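Local atomic coordinates of 2-dehydropantoate 2-reductase (Bacillus subtilis, PDB entry 3EGO), a protein that probably catalyses the NADPH-dependent reduction of 2-dehydropantoate (ketopantoate) to (R)-pantoate, a step in pantothenate biosynthesis. Residues 172-175 with 176-180; 218-222 with 223-227. All blocks are in the same frame, centred on the assembly; numbering follows the deposited sequence.

Interaction 1 (172-175 with 176-180)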
loop_
_atom_site.group_PDB
_atom_site.type_symbol
_atom_site.label_atom_id
_atom_site.label_comp_id
_atom_site.label_asym_id
_atom_site.label_seq_id
_atom_site.Cartn_x
_atom_site.Cartn_y
_atom_site.Cartn_z
ATOM N N THR A 172 36.000 11.724 3.084
ATOM C CA THR A 172 36.505 11.471 4.439
ATOM C C THR A 172 35.434 11.034 5.438
ATOM O O THR A 172 35.732 10.329 6.395
ATOM C CB THR A 172 37.230 12.694 5.014
ATOM O OG1 THR A 172 36.371 13.831 4.861
ATOM C CG2 THR A 172 38.520 12.925 4.258
ATOM N N ASP A 173 34.188 11.416 5.204
ATOM C CA ASP A 173 33.117 11.120 6.178
ATOM C C ASP A 173 32.126 10.052 5.674
ATOM O O ASP A 173 31.223 10.356 4.888
ATOM C CB ASP A 173 32.350 12.386 6.477
ATOM C CG ASP A 173 31.253 12.167 7.527
ATOM O OD1 ASP A 173 31.235 11.108 8.209
ATOM O OD2 ASP A 173 30.425 13.081 7.667
ATOM N N TRP A 174 32.303 8.838 6.152
ATOM C CA TRP A 174 31.500 7.692 5.717
ATOM C C TRP A 174 30.030 7.961 6.060
ATOM O O TRP A 174 29.121 7.649 5.277
ATOM C CB TRP A 174 32.023 6.376 6.349
ATOM C CG TRP A 174 31.645 6.137 7.790
ATOM C CD1 TRP A 174 32.446 6.294 8.884
ATOM C CD2 TRP A 174 30.374 5.663 8.288
ATOM N NE1 TRP A 174 31.750 5.970 10.034
ATOM C CE2 TRP A 174 30.475 5.593 9.696
ATOM C CE3 TRP A 174 29.159 5.319 7.680
ATOM C CZ2 TRP A 174 29.405 5.171 10.511
ATOM C CZ3 TRP A 174 28.104 4.914 8.478
ATOM C CH2 TRP A 174 28.240 4.834 9.887
ATOM N N TYR A 175 29.787 8.608 7.201
ATOM C CA TYR A 175 28.406 8.725 7.656
ATOM C C TYR A 175 27.647 9.729 6.822
ATOM O O TYR A 175 26.507 9.491 6.407
ATOM C CB TYR A 175 28.340 9.052 9.152
ATOM C CG TYR A 175 26.913 9.134 9.656
ATOM C CD1 TYR A 175 26.234 7.994 10.081
ATOM C CD2 TYR A 175 26.244 10.348 9.693
ATOM C CE1 TYR A 175 24.915 8.078 10.539
ATOM C CE2 TYR A 175 24.931 10.437 10.157
ATOM C CZ TYR A 175 24.287 9.306 10.574
ATOM O OH TYR A 175 22.987 9.411 11.026
ATOM N N ARG A 176 28.287 10.848 6.510
ATOM C CA ARG A 176 27.689 11.805 5.611
ATOM C C ARG A 176 27.458 11.229 4.207
ATOM O O ARG A 176 26.419 11.492 3.540
ATOM C CB ARG A 176 28.603 13.034 5.500
ATOM C CG ARG A 176 28.013 14.103 4.613
ATOM C CD ARG A 176 28.873 15.369 4.622
ATOM N NE ARG A 176 29.066 15.878 5.980
ATOM C CZ ARG A 176 29.902 16.860 6.304
ATOM N NH1 ARG A 176 30.642 17.444 5.366
ATOM N NH2 ARG A 176 30.006 17.250 7.571
ATOM N N LEU A 177 28.449 10.478 3.735
ATOM C CA LEU A 177 28.352 9.876 2.392
ATOM C C LEU A 177 27.067 9.010 2.255
ATOM O O LEU A 177 26.225 9.215 1.355
ATOM C CB LEU A 177 29.621 9.035 2.126
ATOM C CG LEU A 177 29.639 8.433 0.707
ATOM C CD1 LEU A 177 29.386 9.476 -0.382
ATOM C CD2 LEU A 177 30.947 7.715 0.491
ATOM N N LEU A 178 26.945 8.056 3.146
ATOM C CA LEU A 178 25.848 7.054 3.123
ATOM C C LEU A 178 24.474 7.626 3.425
ATOM O O LEU A 178 23.472 7.281 2.776
ATOM C CB LEU A 178 26.147 5.883 4.074
ATOM C CG LEU A 178 27.415 5.023 3.903
ATOM C CD1 LEU A 178 27.244 3.582 4.331
ATOM C CD2 LEU A 178 27.963 5.063 2.527
ATOM N N THR A 179 24.410 8.501 4.427
ATOM C CA THR A 179 23.118 9.047 4.827
ATOM C C THR A 179 22.667 9.946 3.737
ATOM O O THR A 179 21.496 10.106 3.523
ATOM C CB THR A 179 23.181 9.897 6.139
ATOM O OG1 THR A 179 24.121 10.980 5.973
ATOM C CG2 THR A 179 23.551 9.031 7.300
ATOM N N GLY A 180 23.607 10.536 3.019
ATOM C CA GLY A 180 23.219 11.489 1.990
ATOM C C GLY A 180 22.487 10.811 0.855
ATOM O O GLY A 180 21.678 11.416 0.153
#

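Interaction 2 (218-222 with 223-227)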
loop_
_atom_site.group_PDB
_atom_site.type_symbol
_atom_site.label_atom_id
_atom_site.label_comp_id
_atom_site.label_asym_id
_atom_site.label_seq_id
_atom_site.Cartn_x
_atom_site.Cartn_y
_atom_site.Cartn_z
ATOM N N GLU A 218 10.840 12.948 9.507
ATOM C CA GLU A 218 11.207 11.864 10.414
ATOM C C GLU A 218 12.611 11.349 10.142
ATOM O O GLU A 218 13.426 11.183 11.051
ATOM C CB GLU A 218 10.233 10.674 10.283
ATOM C CG GLU A 218 8.790 11.035 10.458
ATOM C CD GLU A 218 7.838 9.839 10.374
ATOM O OE1 GLU A 218 8.207 8.773 9.820
ATOM O OE2 GLU A 218 6.713 9.982 10.872
ATOM N N ALA A 219 12.869 11.011 8.887
ATOM C CA ALA A 219 14.146 10.409 8.520
ATOM C C ALA A 219 15.271 11.371 8.809
ATOM O O ALA A 219 16.294 10.987 9.361
ATOM C CB ALA A 219 14.150 10.048 7.020
ATOM N N CYS A 220 15.058 12.626 8.424
ATOM C CA CYS A 220 16.053 13.682 8.632
ATOM C C CYS A 220 16.473 13.787 10.103
ATOM O O CYS A 220 17.667 13.783 10.415
ATOM C CB CYS A 220 15.526 15.002 8.067
ATOM S SG CYS A 220 16.644 16.447 8.219
ATOM N N ARG A 221 15.498 13.830 11.014
ATOM C CA ARG A 221 15.805 13.828 12.448
ATOM C C ARG A 221 16.500 12.564 12.955
ATOM O O ARG A 221 17.453 12.650 13.749
ATOM C CB ARG A 221 14.560 14.114 13.286
ATOM C CG ARG A 221 14.814 14.097 14.793
ATOM C CD ARG A 221 15.935 15.107 15.221
ATOM N NE ARG A 221 16.263 14.965 16.644
ATOM C CZ ARG A 221 17.117 14.066 17.124
ATOM N NH1 ARG A 221 17.765 13.249 16.292
ATOM N NH2 ARG A 221 17.336 13.980 18.432
ATOM N N ILE A 222 16.045 11.387 12.525
ATOM C CA ILE A 222 16.644 10.133 12.967
ATOM C C ILE A 222 18.132 10.084 12.571
ATOM O O ILE A 222 18.997 9.624 13.342
ATOM C CB ILE A 222 15.908 8.903 12.317
ATOM C CG1 ILE A 222 14.500 8.726 12.914
ATOM C CG2 ILE A 222 16.689 7.644 12.495
ATOM C CD1 ILE A 222 13.507 7.985 11.956
ATOM N N LEU A 223 18.428 10.568 11.369
ATOM C CA LEU A 223 19.810 10.538 10.855
ATOM C C LEU A 223 20.660 11.709 11.361
ATOM O O LEU A 223 21.906 11.713 11.172
ATOM C CB LEU A 223 19.809 10.564 9.318
ATOM C CG LEU A 223 19.171 9.355 8.644
ATOM C CD1 LEU A 223 18.903 9.666 7.179
ATOM C CD2 LEU A 223 19.991 8.052 8.813
ATOM N N LYS A 224 19.994 12.716 11.936
ATOM C CA LYS A 224 20.660 13.934 12.391
ATOM C C LYS A 224 21.441 14.606 11.255
ATOM O O LYS A 224 22.635 14.894 11.382
ATOM C CB LYS A 224 21.599 13.585 13.548
ATOM C CG LYS A 224 20.882 13.125 14.801
ATOM C CD LYS A 224 21.826 12.412 15.746
ATOM C CE LYS A 224 21.180 12.198 17.093
ATOM N NZ LYS A 224 22.073 11.416 18.001
ATOM N N LEU A 225 20.765 14.844 10.141
ATOM C CA LEU A 225 21.405 15.419 8.972
ATOM C C LEU A 225 21.826 16.854 9.219
ATOM O O LEU A 225 21.021 17.672 9.675
ATOM C CB LEU A 225 20.453 15.378 7.783
ATOM C CG LEU A 225 20.097 13.961 7.334
ATOM C CD1 LEU A 225 19.344 14.035 6.031
ATOM C CD2 LEU A 225 21.359 13.115 7.205
ATOM N N GLU A 226 23.076 17.158 8.877
ATOM C CA GLU A 226 23.618 18.503 9.021
ATOM C C GLU A 226 22.665 19.549 8.446
ATOM O O GLU A 226 21.961 20.229 9.188
ATOM C CB GLU A 226 25.005 18.598 8.359
ATOM N N ASN A 227 22.630 19.670 7.126
ATOM C CA ASN A 227 21.789 20.679 6.502
ATOM C C ASN A 227 20.448 20.134 6.001
ATOM O O ASN A 227 20.377 19.532 4.928
ATOM C CB ASN A 227 22.535 21.358 5.356
ATOM C CG ASN A 227 21.929 22.691 4.985
ATOM O OD1 ASN A 227 20.748 22.780 4.651
ATOM N ND2 ASN A 227 22.737 23.742 5.044
#

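Interaction 1 (172-175 with 176-180)
Asp173 and Arg176, together with Tyr175 and the Thr179 that lies one turn past it, shape the N-capped start of helix 174-195, the helix that leads from the Rossmann-type nucleotide-binding domain into the helical C-terminal domain. Two kinds of polar contact hold the first turn. Asp173 is the N-cap: its OD1 accepts from Tyr175 N at 3.1 Å, met from above the carboxylate plane, while its backbone O takes Leu177 N. Aspartate suits this place because a short acidic side chain can reach a backbone N-H of the first turn, and its negative charge probably interacts favourably with the positive end of the helix dipole. Asp173 OD2 and Arg176 NE, 3.5 Å apart, form a salt bridge of charges alone: OD2 lies well out of the guanidinium plane, the two planes are 76° apart, and the exact position of OD2 is uncertain.

Further along, Tyr175 O is gripped twice by one residue. Thr179 N makes the regular helical bond, and Thr179 OG1 reaches the same oxygen from the opposite face of the carbonyl plane at 2.8 Å. With chi1 of 58°, OG1 sits between its own N and C and turns back along the helix, which satisfies a buried hydroxyl.

The remaining contacts are apolar. Leu178 CG lies at the edge of the Trp174 indole, 4.2 Å from CE3, and both side chains pack on Val119 of strand 116-128. The side chain of Leu178 is about 6 Å from that of Lys181, probably the proton donor. The OH of Tyr175 has its partner, Leu223 O, outside this turn. A leucine in place of Tyr175 would probably leave Leu223 O without this donor and the Thr179 methyl without its aromatic face. That methyl makes a CH-pi contact over the ring, Thr179 CG2 standing 3.5 Å from the Tyr175 centroid, 17° off the normal.

Interaction 2 (218-222 with 223-227)
A positive phi of 56° at Lys224 turns the chain out of helix 206-223 and brings Leu225 back beside Cys220, whose SG stands anti to its backbone N (chi1 -179°) and meets the returning residue. This is a Schellman motif, with Lys224 as its C-prime residue. Its defining bond runs from Leu225 N to Cys220 O at 3.3 Å and is nearly straight, with an N-H...O angle of 167°; the companion bond from Lys224 N to Arg221 O is weak. Just before them, Leu223 N still gives an ordinary helical bond to Ala219 O.

Small and apolar residues fill the inner side of the turn. Leu223 lays CG 3.4 Å from Ala219 O, and its side chain packs on Leu182 and Leu268 of neighbouring helices. Ala219 packs on Ile183 of helix 174-195, and its small side chain probably allows that helix to lie close; Leu225 packs on the same isoleucine. Leucine suits position 225 because the reversal carries this side chain back among the helices, where an apolar group is needed.

The outer side is polar. Arg221 and Lys224 run side by side in the same direction, with the aliphatic stem of Lys224 against the guanidinium: Arg221 NH1 is 3.5 Å from Lys224 CG. Arg221 NH1 and Lys224 NZ stay 5.0 Å apart, and solvent probably screens the like charges; Arg221 NH1 also bonds Gln275 OE1. The apolar contact usual in a Schellman motif, between the residues that its defining bond joins, is made here by Cys220 SG and Leu225 CB, 4.0 Å apart.

Interactions 1 and 2 treat opposite ends of two helices in the same C-terminal domain: residues 172-180 hold the start of helix 174-195, whereas helix 206-223 finishes in interaction 2. The first relies on side chains, a carboxylate cap and a threonine hydroxyl, whereas the second closes with backbone bonds and a positive phi. Both are partly buried, with charged residues on the solvent side and leucines inward; interaction 1 also borders the nucleotide-binding domain, while interaction 2 lies among helices and loops of the C-terminal domain. They meet directly: Tyr175 OH and Leu223 O, 2.5 Å apart, probably share a hydrogen bond, and Thr179 packs against both Leu223 and Leu225.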